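Local coordinates for GlcNAc Inducible Gene 2, GIG2 (Candida albicans, PDB 6AKZ), which is of incompletely defined function but binds a single ferric ion and probably acts as an oxygenase of the DUF1479 (Gig2-like) family, at residues F131-K134 against P135-E138; L165-L168 against D169-L172; L422-I426 against D427-S431; I450-I453 against A454-L458. All blocks are in the same frame, centred on the assembly; numbering follows the deposited sequence.

Contact 1 (F131-K134 against P135-E138)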
# COMPACT_ATOMS: atom_id res chain seq x y z
N PHE A 131 11.34 -11.93 9.02
CA PHE A 131 11.34 -10.46 8.87
C PHE A 131 12.71 -9.79 8.79
O PHE A 131 12.86 -8.82 8.01
CB PHE A 131 10.52 -9.89 10.02
CG PHE A 131 9.10 -10.39 10.02
CD1 PHE A 131 8.15 -9.85 9.18
CD2 PHE A 131 8.73 -11.50 10.82
CE1 PHE A 131 6.84 -10.28 9.21
CE2 PHE A 131 7.42 -11.97 10.83
CZ PHE A 131 6.46 -11.36 10.02
N TRP A 132 13.71 -10.27 9.58
CA TRP A 132 14.97 -9.57 9.79
C TRP A 132 16.23 -10.31 9.29
O TRP A 132 17.37 -10.01 9.69
CB TRP A 132 15.13 -9.13 11.30
CG TRP A 132 13.92 -8.45 11.93
CD1 TRP A 132 13.17 -8.89 12.99
CD2 TRP A 132 13.25 -7.27 11.45
NE1 TRP A 132 12.09 -8.04 13.24
CE2 TRP A 132 12.12 -7.04 12.30
CE3 TRP A 132 13.51 -6.36 10.43
CZ2 TRP A 132 11.27 -5.96 12.14
CZ3 TRP A 132 12.61 -5.27 10.26
CH2 TRP A 132 11.54 -5.08 11.12
N SER A 133 16.03 -11.30 8.41
CA SER A 133 17.16 -12.10 7.93
C SER A 133 18.17 -11.25 7.20
O SER A 133 17.84 -10.15 6.69
CB SER A 133 16.63 -13.21 6.98
OG SER A 133 16.14 -12.69 5.75
N LYS A 134 19.41 -11.74 7.08
CA LYS A 134 20.41 -11.02 6.36
C LYS A 134 20.00 -10.66 4.90
O LYS A 134 20.27 -9.54 4.43
CB LYS A 134 21.73 -11.80 6.35
CG LYS A 134 22.88 -11.08 5.62
CD LYS A 134 23.98 -12.09 5.29
CE LYS A 134 25.37 -11.50 5.39
NZ LYS A 134 26.07 -11.37 4.07
N PRO A 135 19.40 -11.64 4.16
CA PRO A 135 19.06 -11.23 2.80
C PRO A 135 18.03 -10.08 2.76
O PRO A 135 18.10 -9.23 1.84
CB PRO A 135 18.52 -12.50 2.13
CG PRO A 135 18.76 -13.63 3.13
CD PRO A 135 19.24 -13.09 4.39
N GLN A 136 17.07 -10.11 3.67
CA GLN A 136 16.13 -9.02 3.83
C GLN A 136 16.77 -7.66 4.13
O GLN A 136 16.50 -6.63 3.44
CB GLN A 136 15.03 -9.35 4.80
CG GLN A 136 14.05 -10.36 4.25
CD GLN A 136 13.25 -10.95 5.35
OE1 GLN A 136 13.80 -11.60 6.29
NE2 GLN A 136 11.91 -10.78 5.26
N THR A 137 17.68 -7.64 5.07
CA THR A 137 18.37 -6.43 5.47
C THR A 137 19.24 -5.97 4.34
O THR A 137 19.20 -4.77 3.96
CB THR A 137 19.15 -6.64 6.79
OG1 THR A 137 18.21 -6.89 7.81
CG2 THR A 137 19.92 -5.41 7.18
N GLU A 138 19.93 -6.90 3.66
CA GLU A 138 20.71 -6.49 2.53
C GLU A 138 19.90 -5.98 1.34
O GLU A 138 20.34 -5.10 0.62
CB GLU A 138 21.64 -7.62 2.03
CG GLU A 138 22.75 -7.97 3.04
CD GLU A 138 23.70 -9.03 2.48
OE1 GLU A 138 23.36 -9.68 1.45
OE2 GLU A 138 24.80 -9.18 3.08
O HOH W 1 19.63 -8.53 9.62
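A capping box formed by Ser133 and Gln136 opens helix 134-140, just after strand 127-128. Ser133 is the N-cap residue: its OG lies between its own backbone N and carbonyl carbon (chi1 70°), where it accepts a weak bond from Gln136 N at 3.4 Å. Gln136 completes the box with its amide oxygen. Its chain, extended beyond CG, folds back over the cap, and OE1 takes two bonds from one residue, Ser133 OG at 2.6 Å and Ser133 N at 3.1 Å. Both donors come in tilted from the amide plane, the backbone N by 31°. Glutamine suits this place because its NE2 continues backward to Val130 O, gripping the amide at both ends. A serine at the cap has the short hydroxyl needed to meet a first-turn NH, while Pro135, with no NH to offer, fits the first turn without losing a bond. The helix proper starts with Thr137 N to Ser133 O at 3.0 Å. A water links Trp132 O with Thr137 OG1, 2.8 Å from the latter. One turn along, Lys134 NZ reaches Glu138 OE2 at 2.7 Å, meeting the oxygen from above the carboxylate plane; bends at chi3 and chi4 turn the ammonium onto the carboxylate. Glu138 is shared with Trp102 through OE1 and with Lys423 through OE2. The two ammonium groups on one carboxylate should keep Glu138 ionised, and the doubly held amide oxygen of Gln136 should fix the rotation of the serine hydroxyl that caps the helix.

Contact 2 (L165-L168 against D169-L172)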
# COMPACT_ATOMS: atom_id res chain seq x y z
N LEU A 165 3.28 16.99 8.93
CA LEU A 165 4.31 16.19 9.61
C LEU A 165 4.73 14.93 8.82
O LEU A 165 4.53 13.80 9.26
CB LEU A 165 3.87 15.87 11.04
CG LEU A 165 3.77 17.13 11.92
CD1 LEU A 165 3.23 16.67 13.26
CD2 LEU A 165 5.12 17.82 12.09
N ILE A 166 5.39 15.17 7.68
CA ILE A 166 5.89 14.10 6.84
C ILE A 166 7.21 14.52 6.22
O ILE A 166 7.42 15.73 5.92
CB ILE A 166 4.84 13.65 5.83
CG1 ILE A 166 5.36 12.48 4.98
CG2 ILE A 166 4.44 14.78 4.91
CD1 ILE A 166 4.22 11.82 4.18
N ASP A 167 8.10 13.55 6.05
CA ASP A 167 9.35 13.70 5.37
C ASP A 167 9.49 12.63 4.31
O ASP A 167 9.86 11.49 4.57
CB ASP A 167 10.50 13.69 6.39
CG ASP A 167 11.90 13.60 5.71
OD1 ASP A 167 12.04 14.00 4.51
OD2 ASP A 167 12.86 13.19 6.39
N LEU A 168 9.18 13.02 3.08
CA LEU A 168 9.15 12.06 1.99
C LEU A 168 10.56 11.68 1.54
O LEU A 168 10.74 10.68 0.85
CB LEU A 168 8.36 12.67 0.83
CG LEU A 168 6.86 12.59 1.02
CD1 LEU A 168 6.16 13.44 -0.05
CD2 LEU A 168 6.31 11.20 0.95
N ASP A 169 11.54 12.43 1.98
CA ASP A 169 12.94 12.07 1.74
C ASP A 169 13.42 10.93 2.63
O ASP A 169 14.56 10.46 2.49
CB ASP A 169 13.86 13.26 2.02
CG ASP A 169 13.67 14.37 1.05
OD1 ASP A 169 13.13 14.14 -0.05
OD2 ASP A 169 14.08 15.52 1.38
N THR A 170 12.64 10.45 3.57
CA THR A 170 13.12 9.42 4.41
C THR A 170 12.25 8.18 4.26
O THR A 170 11.00 8.25 4.47
CB THR A 170 13.13 9.87 5.83
OG1 THR A 170 14.14 10.90 5.97
CG2 THR A 170 13.44 8.72 6.78
N GLN A 171 12.91 7.05 3.99
CA GLN A 171 12.26 5.73 3.97
C GLN A 171 12.43 5.05 5.30
O GLN A 171 13.53 4.92 5.76
CB GLN A 171 12.90 4.89 2.87
CG GLN A 171 12.54 3.44 2.81
CD GLN A 171 11.09 3.14 2.48
OE1 GLN A 171 10.26 4.03 2.17
NE2 GLN A 171 10.79 1.87 2.44
N LEU A 172 11.37 4.60 5.89
CA LEU A 172 11.40 3.72 7.09
C LEU A 172 11.16 2.28 6.64
O LEU A 172 10.47 1.99 5.66
CB LEU A 172 10.30 4.08 8.07
CG LEU A 172 10.38 5.51 8.60
CD1 LEU A 172 9.34 5.71 9.66
CD2 LEU A 172 11.78 5.91 9.05
O HOH W 2 9.75 8.30 1.74
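Asp167 and Thr170 make a local side-chain and backbone clasp between strand 166-167 and strand 170-171; the chain turns a corner there, so the two short strands run on different faces. Asp167 OD2 accepts from Thr170 OG1 at 2.7 Å, the hydroxyl standing well above the carboxylate plane. The aspartate can reach forward because its CG is trans to the backbone N (chi1 170°), swinging the carboxylate over the residues that follow. The backbone beneath is a type I beta turn from Asp167 to Thr170, closed by Thr170 N to Asp167 O at 3.1 Å. Within it Asp167 OD1 receives a weak bond from Asp169 N at 3.0 Å, as in an Asx turn, so one short acid serves two later residues; threonine adds a hydroxyl while its branched CB suits the strand. The carboxylates of Asp167 and Asp169 stand almost perpendicular, 82° between planes, with OD1 of the first 4.0 Å from OD2 of the second. Gln447 NE2 bonds to both of those oxygens, and Arg451 NE forms a salt bridge with Asp167 OD2, which probably eases the proximity of two acids. On the backbone side a water spans the corner, donating to Leu168 O at 2.7 Å and more weakly to Thr170 O.

Contact 3 (L422-I426 against D427-S431)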
# COMPACT_ATOMS: atom_id res chain seq x y z
N LEU A 422 23.66 -4.33 8.52
CA LEU A 422 23.45 -2.97 8.15
C LEU A 422 24.73 -2.33 7.71
O LEU A 422 24.68 -1.26 7.24
CB LEU A 422 22.79 -2.19 9.30
CG LEU A 422 21.45 -2.71 9.80
CD1 LEU A 422 21.08 -2.26 11.20
CD2 LEU A 422 20.40 -2.24 8.79
N LYS A 423 25.88 -3.02 7.82
CA LYS A 423 27.08 -2.62 7.22
C LYS A 423 27.60 -1.26 7.75
O LYS A 423 28.20 -0.48 7.00
CB LYS A 423 27.01 -2.61 5.69
CG LYS A 423 26.24 -3.74 5.01
CD LYS A 423 26.92 -5.08 4.97
CE LYS A 423 26.00 -6.10 4.28
NZ LYS A 423 26.30 -7.47 4.72
N ASN A 424 27.27 -1.02 9.02
CA ASN A 424 27.49 0.27 9.68
C ASN A 424 27.13 1.49 8.77
O ASN A 424 27.74 2.53 8.83
CB ASN A 424 28.93 0.31 10.29
CG ASN A 424 29.03 1.28 11.45
OD1 ASN A 424 28.07 1.48 12.24
ND2 ASN A 424 30.14 1.97 11.51
N ASP A 425 26.07 1.38 7.96
CA ASP A 425 25.61 2.52 7.14
C ASP A 425 24.62 3.34 7.98
O ASP A 425 23.56 2.84 8.33
CB ASP A 425 24.85 2.00 5.92
CG ASP A 425 24.45 3.11 4.99
OD1 ASP A 425 23.54 3.89 5.30
OD2 ASP A 425 25.05 3.22 3.91
N ILE A 426 24.94 4.60 8.23
CA ILE A 426 24.15 5.42 9.13
C ILE A 426 22.72 5.67 8.60
O ILE A 426 21.75 5.67 9.33
CB ILE A 426 24.91 6.74 9.46
CG1 ILE A 426 24.29 7.39 10.67
CG2 ILE A 426 24.92 7.70 8.28
CD1 ILE A 426 25.12 8.58 11.14
N ASP A 427 22.63 5.95 7.30
CA ASP A 427 21.33 6.12 6.68
C ASP A 427 20.46 4.86 6.88
O ASP A 427 19.27 4.95 7.21
CB ASP A 427 21.56 6.38 5.21
CG ASP A 427 20.33 6.68 4.50
OD1 ASP A 427 19.77 7.74 4.81
OD2 ASP A 427 19.92 5.84 3.64
N SER A 428 21.02 3.67 6.67
CA SER A 428 20.23 2.44 6.88
C SER A 428 19.79 2.28 8.31
O SER A 428 18.69 1.84 8.60
CB SER A 428 21.00 1.20 6.52
OG SER A 428 21.47 1.27 5.22
N LYS A 429 20.68 2.58 9.26
CA LYS A 429 20.33 2.45 10.64
C LYS A 429 19.19 3.43 11.01
O LYS A 429 18.31 3.10 11.79
CB LYS A 429 21.55 2.72 11.55
CG LYS A 429 22.57 1.64 11.48
CD LYS A 429 23.79 1.96 12.22
CE LYS A 429 24.65 0.70 12.31
NZ LYS A 429 25.94 1.04 12.94
N ARG A 430 19.15 4.59 10.38
CA ARG A 430 18.07 5.57 10.65
C ARG A 430 16.76 5.00 10.16
O ARG A 430 15.79 5.11 10.84
CB ARG A 430 18.35 6.88 9.96
CG ARG A 430 19.39 7.70 10.72
CD ARG A 430 19.81 8.88 9.87
NE ARG A 430 20.80 9.68 10.59
CZ ARG A 430 21.87 10.28 10.06
NH1 ARG A 430 22.09 10.33 8.77
NH2 ARG A 430 22.67 10.99 10.87
N SER A 431 16.78 4.33 9.01
CA SER A 431 15.59 3.64 8.53
C SER A 431 14.95 2.55 9.45
O SER A 431 13.71 2.25 9.40
CB SER A 431 15.82 3.14 7.08
OG SER A 431 16.03 4.22 6.20
O HOH W 3 23.07 -0.85 4.95
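Arg430 runs back along helix 426-431 over Ile426. Its CB, CG and CD all pass the carbonyl of Ile426, CG coming nearest at 3.4 Å from Ile426 O, the same oxygen that accepts the helical bond from Arg430 N. CG is turned to the far side from the carbonyl carbon (chi1 -78°) and the chain is extended from there to NE, which lays one face of the guanidinium over the isoleucine. Ile426 CG1 sits beneath the centre of that face, 3.8 Å from Arg430 CZ, while CD1 lies 3.4 Å from Arg430 NH2 and Arg430 NH1 faces Ile426 CG2 at 3.9 Å. An aliphatic branch is well matched to the flat face of an arginine whose NE is engaged by Glu436 O. At the start of the helix Asp425 is the N-cap: its OD1 accepts from Ser428 N at 2.9 Å, an almost straight bond of 160° on the anti side, tilted out of the carboxylate plane, and its backbone O takes Lys429 N. The acid suits this end, where the first-turn N-H groups have no preceding carbonyl to bond. Ser428 OG is joined by a water, 2.7 Å away, to Leu422 O. Outside the two segments, Lys146 NZ bonds to Ser428 OG and pairs with Asp427 OD2. Leu422 closes the buried side, its CD2 4.2 Å from Ser428 CB and its CD1 beside Lys429 CG. In the fold this short helix follows helix 407-412 and a loop; Leu422 packs onto Thr137 of helix 134-140 and onto Phe141, and Ser431 reaches the backbone of Gln171 at strand 170-171.

Contact 4 (I450-I453 against A454-L458)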
# COMPACT_ATOMS: atom_id res chain seq x y z
N ILE A 450 9.05 16.61 11.84
CA ILE A 450 8.85 15.13 12.02
C ILE A 450 10.15 14.44 12.44
O ILE A 450 10.13 13.48 13.24
CB ILE A 450 8.14 14.50 10.80
CG1 ILE A 450 7.61 13.12 11.15
CG2 ILE A 450 9.12 14.49 9.58
CD1 ILE A 450 6.65 13.05 12.32
N ARG A 451 11.28 14.92 11.94
CA ARG A 451 12.52 14.37 12.34
C ARG A 451 12.75 14.59 13.82
O ARG A 451 13.17 13.69 14.51
CB ARG A 451 13.66 14.90 11.50
CG ARG A 451 13.72 14.37 10.12
CD ARG A 451 14.92 14.86 9.35
NE ARG A 451 14.81 14.47 7.94
CZ ARG A 451 15.78 14.45 7.06
NH1 ARG A 451 17.02 14.86 7.36
NH2 ARG A 451 15.49 14.05 5.80
N SER A 452 12.46 15.78 14.31
CA SER A 452 12.59 16.05 15.73
C SER A 452 11.68 15.17 16.57
O SER A 452 12.11 14.63 17.63
CB SER A 452 12.35 17.53 16.03
OG SER A 452 12.39 17.72 17.47
N ILE A 453 10.43 15.04 16.15
CA ILE A 453 9.45 14.24 16.90
C ILE A 453 9.93 12.76 16.94
O ILE A 453 9.91 12.11 18.03
CB ILE A 453 8.10 14.38 16.26
CG1 ILE A 453 7.57 15.81 16.52
CG2 ILE A 453 7.13 13.29 16.76
CD1 ILE A 453 6.42 16.20 15.59
N ALA A 454 10.43 12.24 15.82
CA ALA A 454 11.00 10.89 15.85
C ALA A 454 12.17 10.74 16.82
O ALA A 454 12.22 9.78 17.61
CB ALA A 454 11.45 10.43 14.47
N ASN A 455 13.08 11.67 16.76
CA ASN A 455 14.18 11.68 17.69
C ASN A 455 13.76 11.73 19.14
O ASN A 455 14.35 10.97 19.96
CB ASN A 455 15.09 12.83 17.35
CG ASN A 455 15.89 12.61 16.07
OD1 ASN A 455 15.90 11.53 15.44
ND2 ASN A 455 16.57 13.62 15.69
N GLN A 456 12.76 12.52 19.47
CA GLN A 456 12.18 12.53 20.80
C GLN A 456 11.58 11.17 21.22
O GLN A 456 11.76 10.73 22.36
CB GLN A 456 11.12 13.58 20.92
CG GLN A 456 11.52 15.06 20.75
CD GLN A 456 10.30 15.94 20.54
OE1 GLN A 456 9.34 15.83 21.26
NE2 GLN A 456 10.30 16.77 19.49
N ALA A 457 10.81 10.56 20.33
CA ALA A 457 10.35 9.23 20.54
C ALA A 457 11.46 8.21 20.67
O ALA A 457 11.38 7.37 21.55
CB ALA A 457 9.34 8.84 19.48
N LEU A 458 12.53 8.30 19.88
CA LEU A 458 13.59 7.35 20.08
C LEU A 458 14.23 7.56 21.45
O LEU A 458 14.59 6.55 22.10
CB LEU A 458 14.62 7.46 19.01
CG LEU A 458 14.16 7.17 17.58
CD1 LEU A 458 15.31 7.49 16.62
CD2 LEU A 458 13.79 5.70 17.45
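Two torsions bring Ser452 and Gln456 together: the serine hydroxyl points away from its backbone N (chi1 176°), and the glutamine CG leaves CB on the side of its own backbone N (chi1 -63°) with the chain extended beyond it. One turn apart on helix 445-460, the groups then meet, Gln456 NE2 donating to Ser452 OG at 3.1 Å. The bond is fairly straight, 156° at the hydrogen, and the hydroxyl lies in the plane of the amide, where an N-H points. On its way the glutamine chain grazes the backbone, its CG 3.2 Å from Ser452 O. That oxygen also accepts Gln456 N at 2.9 Å, so the pair is joined twice, by main chain and by side chain. Ile453 CG1 comes to 4.1 Å of Gln456 NE2, an aliphatic neighbour for the amide. The helical ladder continues with Ala454 N to Ile450 O and Ala457 N to Ile453 O, both 2.9 Å. The residue types follow the faces of the helix. Ala454 and Ala457 are buried, and their small methyls let the helix lie close to Ile382 of helix 382-394, Ala454 touching Leu385 as well. Arg451 NE pairs with Asp167 OD2 and its NH1 bonds to Glu438 O; Asn455 OD1 accepts from Phe437 N, while Asn455 CG rests 3.3 Å from Arg451 O. The Ser452-Gln456 bond joins neutral groups on the more exposed side: an N-H...O link across one turn that adds no net charge, with the packing against helix 382-394 left to the alanines.

Contacts 1 and 3 meet directly: Lys423 NZ lies 2.8 Å from Glu138 OE2 in a salt bridge, and Thr137 CG2 packs 3.6 Å from Leu422 CD2, so the two helix starts pack together. Lys134 NZ and Lys423 NZ, 4.0 Å apart, share the Glu138 carboxylate. Contact 3 reaches contact 2 through Ser431 OG, 2.6 Å from Gln171 O, probably a hydrogen bond. Contact 2 in turn is tied to contact 4 by Arg451 NE, 2.8 Å from Asp167 OD2. The four thus form a chain, 1-3-2-4, while contacts 1 and 4 have centres about 25 Å apart. All lie away from the ferric site of His192, Asp194 and His355.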